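Local coordinates for protein actinorhodin polyketide putative beta-ketoacyl synthase 2 (Streptomyces coelicolor A3, PDB 1TQY) that probably serves as the chain length factor, the partner of a ketosynthase in building the polyketide chain of the antibiotic actinorhodin, at residues B[200-203]-B[204-208]. Numbering follows the deposited sequence.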
ATOM      1  N   ASP B 200      -9.653  18.430  -6.111  1.00 25.89           N
ATOM      2  CA  ASP B 200      -9.842  18.785  -7.505  1.00 23.70           C
ATOM      3  C   ASP B 200     -11.289  18.370  -7.729  1.00 23.42           C
ATOM      4  O   ASP B 200     -11.849  17.634  -6.918  1.00 23.16           O
ATOM      5  CB  ASP B 200      -8.932  17.966  -8.412  1.00 20.92           C
ATOM      6  CG  ASP B 200      -9.280  16.504  -8.395  1.00 22.88           C
ATOM      7  OD1 ASP B 200      -9.884  16.006  -9.370  1.00 22.28           O
ATOM      8  OD2 ASP B 200      -8.955  15.843  -7.383  1.00 25.12           O
ATOM      9  N   PRO B 201     -11.912  18.822  -8.825  1.00 22.19           N
ATOM     10  CA  PRO B 201     -13.308  18.445  -9.067  1.00 22.01           C
ATOM     11  C   PRO B 201     -13.605  16.938  -9.016  1.00 22.46           C
ATOM     12  O   PRO B 201     -14.582  16.529  -8.396  1.00 21.46           O
ATOM     13  CB  PRO B 201     -13.587  19.041 -10.440  1.00 20.53           C
ATOM     14  CG  PRO B 201     -12.661  20.238 -10.492  1.00 19.74           C
ATOM     15  CD  PRO B 201     -11.399  19.688  -9.908  1.00 20.61           C
ATOM     16  N   TRP B 202     -12.780  16.116  -9.665  1.00 21.17           N
ATOM     17  CA  TRP B 202     -13.015  14.669  -9.680  1.00 21.14           C
ATOM     18  C   TRP B 202     -12.816  14.065  -8.295  1.00 21.07           C
ATOM     19  O   TRP B 202     -13.667  13.308  -7.808  1.00 19.78           O
ATOM     20  CB  TRP B 202     -12.091  13.990 -10.700  1.00 21.59           C
ATOM     21  CG  TRP B 202     -12.467  12.551 -11.038  1.00 19.94           C
ATOM     22  CD1 TRP B 202     -13.626  11.890 -10.706  1.00 18.70           C
ATOM     23  CD2 TRP B 202     -11.672  11.617 -11.782  1.00 19.74           C
ATOM     24  NE1 TRP B 202     -13.594  10.603 -11.198  1.00 19.59           N
ATOM     25  CE2 TRP B 202     -12.407  10.408 -11.860  1.00 19.76           C
ATOM     26  CE3 TRP B 202     -10.406  11.684 -12.391  1.00 20.46           C
ATOM     27  CZ2 TRP B 202     -11.919   9.271 -12.523  1.00 18.30           C
ATOM     28  CZ3 TRP B 202      -9.920  10.541 -13.055  1.00 19.99           C
ATOM     29  CH2 TRP B 202     -10.681   9.357 -13.109  1.00 18.71           C
ATOM     30  N   GLY B 203     -11.701  14.413  -7.654  1.00 21.77           N
ATOM     31  CA  GLY B 203     -11.442  13.909  -6.315  1.00 21.11           C
ATOM     32  C   GLY B 203     -12.574  14.305  -5.371  1.00 21.54           C
ATOM     33  O   GLY B 203     -12.961  13.544  -4.488  1.00 20.41           O
ATOM     34  N   TRP B 204     -13.121  15.497  -5.580  1.00 20.13           N
ATOM     35  CA  TRP B 204     -14.204  16.012  -4.745  1.00 21.59           C
ATOM     36  C   TRP B 204     -15.497  15.204  -4.905  1.00 22.33           C
ATOM     37  O   TRP B 204     -16.114  14.759  -3.925  1.00 25.18           O
ATOM     38  CB  TRP B 204     -14.480  17.473  -5.107  1.00 21.94           C
ATOM     39  CG  TRP B 204     -15.406  18.151  -4.140  1.00 21.07           C
ATOM     40  CD1 TRP B 204     -16.667  18.613  -4.391  1.00 18.26           C
ATOM     41  CD2 TRP B 204     -15.155  18.387  -2.751  1.00 19.99           C
ATOM     42  NE1 TRP B 204     -17.221  19.121  -3.236  1.00 19.69           N
ATOM     43  CE2 TRP B 204     -16.315  18.996  -2.214  1.00 19.98           C
ATOM     44  CE3 TRP B 204     -14.063  18.143  -1.904  1.00 19.36           C
ATOM     45  CZ2 TRP B 204     -16.417  19.362  -0.870  1.00 19.90           C
ATOM     46  CZ3 TRP B 204     -14.166  18.511  -0.563  1.00 21.21           C
ATOM     47  CH2 TRP B 204     -15.340  19.114  -0.064  1.00 20.17           C
ATOM     48  N   VAL B 205     -15.890  15.026  -6.157  1.00 21.85           N
ATOM     49  CA  VAL B 205     -17.085  14.295  -6.522  1.00 22.53           C
ATOM     50  C   VAL B 205     -16.936  12.839  -6.063  1.00 22.20           C
ATOM     51  O   VAL B 205     -17.902  12.214  -5.626  1.00 21.33           O
ATOM     52  CB  VAL B 205     -17.293  14.474  -8.083  1.00 23.59           C
ATOM     53  CG1 VAL B 205     -17.348  13.155  -8.815  1.00 23.94           C
ATOM     54  CG2 VAL B 205     -18.508  15.323  -8.342  1.00 24.23           C
ATOM     55  N   SER B 206     -15.710  12.322  -6.135  1.00 22.28           N
ATOM     56  CA  SER B 206     -15.413  10.953  -5.719  1.00 22.16           C
ATOM     57  C   SER B 206     -15.673  10.808  -4.213  1.00 22.17           C
ATOM     58  O   SER B 206     -16.291   9.839  -3.765  1.00 20.06           O
ATOM     59  CB  SER B 206     -13.949  10.610  -6.051  1.00 23.44           C
ATOM     60  OG  SER B 206     -13.766  10.484  -7.464  1.00 22.06           O
ATOM     61  N   GLN B 207     -15.219  11.791  -3.436  1.00 21.25           N
ATOM     62  CA  GLN B 207     -15.417  11.773  -1.994  1.00 21.86           C
ATOM     63  C   GLN B 207     -16.901  11.879  -1.685  1.00 20.95           C
ATOM     64  O   GLN B 207     -17.412  11.207  -0.783  1.00 21.01           O
ATOM     65  CB  GLN B 207     -14.624  12.917  -1.338  1.00 21.35           C
ATOM     66  CG  GLN B 207     -13.114  12.748  -1.501  1.00 23.00           C
ATOM     67  CD  GLN B 207     -12.292  13.884  -0.910  1.00 23.56           C
ATOM     68  OE1 GLN B 207     -12.163  14.023   0.306  1.00 23.12           O
ATOM     69  NE2 GLN B 207     -11.733  14.709  -1.785  1.00 26.71           N
ATOM     70  N   ILE B 208     -17.604  12.705  -2.448  1.00 19.75           N
ATOM     71  CA  ILE B 208     -19.041  12.840  -2.233  1.00 21.63           C
ATOM     72  C   ILE B 208     -19.724  11.481  -2.442  1.00 22.06           C
ATOM     73  O   ILE B 208     -20.728  11.186  -1.797  1.00 21.16           O
ATOM     74  CB  ILE B 208     -19.668  13.886  -3.179  1.00 20.93           C
ATOM     75  CG1 ILE B 208     -19.220  15.297  -2.754  1.00 21.76           C
ATOM     76  CG2 ILE B 208     -21.194  13.800  -3.117  1.00 21.62           C
ATOM     77  CD1 ILE B 208     -19.949  16.405  -3.492  1.00 19.98           C
TER
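From Asp200 O to Trp204 N, 2.8 Å, runs the first of five successive i-to-i+4 backbone bonds, the last from Ile208 N to Trp204 O, that wind residues 201-208 into a short α-helix. Asp200 caps its start: OD1 accepts from Gly203 N at 3.0 Å, the N-H lying above the carboxylate plane, while His121 is a second partner of the same oxygen. Two carbonyls in this first turn each accept twice. Trp202 O takes Ser206 N at 2.8 Å and Ser206 OG, also at 2.8 Å; the hydroxyl sits beside its own backbone N (chi1 -71°) and bends back above the carbonyl plane. That same OG lies obliquely against the Trp202 indole, 3.5 Å from CD1. Gly203 O is gripped from opposite faces by Gln207 N and, from high above the carbonyl plane, by Gln207 NE2 at 3.2 Å, with the oxygen in the plane of the amide, whose OE1 bonds Tyr342. At the indole edge, Val205 CG1 stands 4.4 Å from Trp202 CD1. Around this turn Trp202 meets Phe117, Phe124 and an aromatic ring of the partner protein, whereas Trp204 NE1 bonds Ala53 O. Such an Asp N-cap opens a largely buried helix at the heterodimer interface of this thiolase-fold protein.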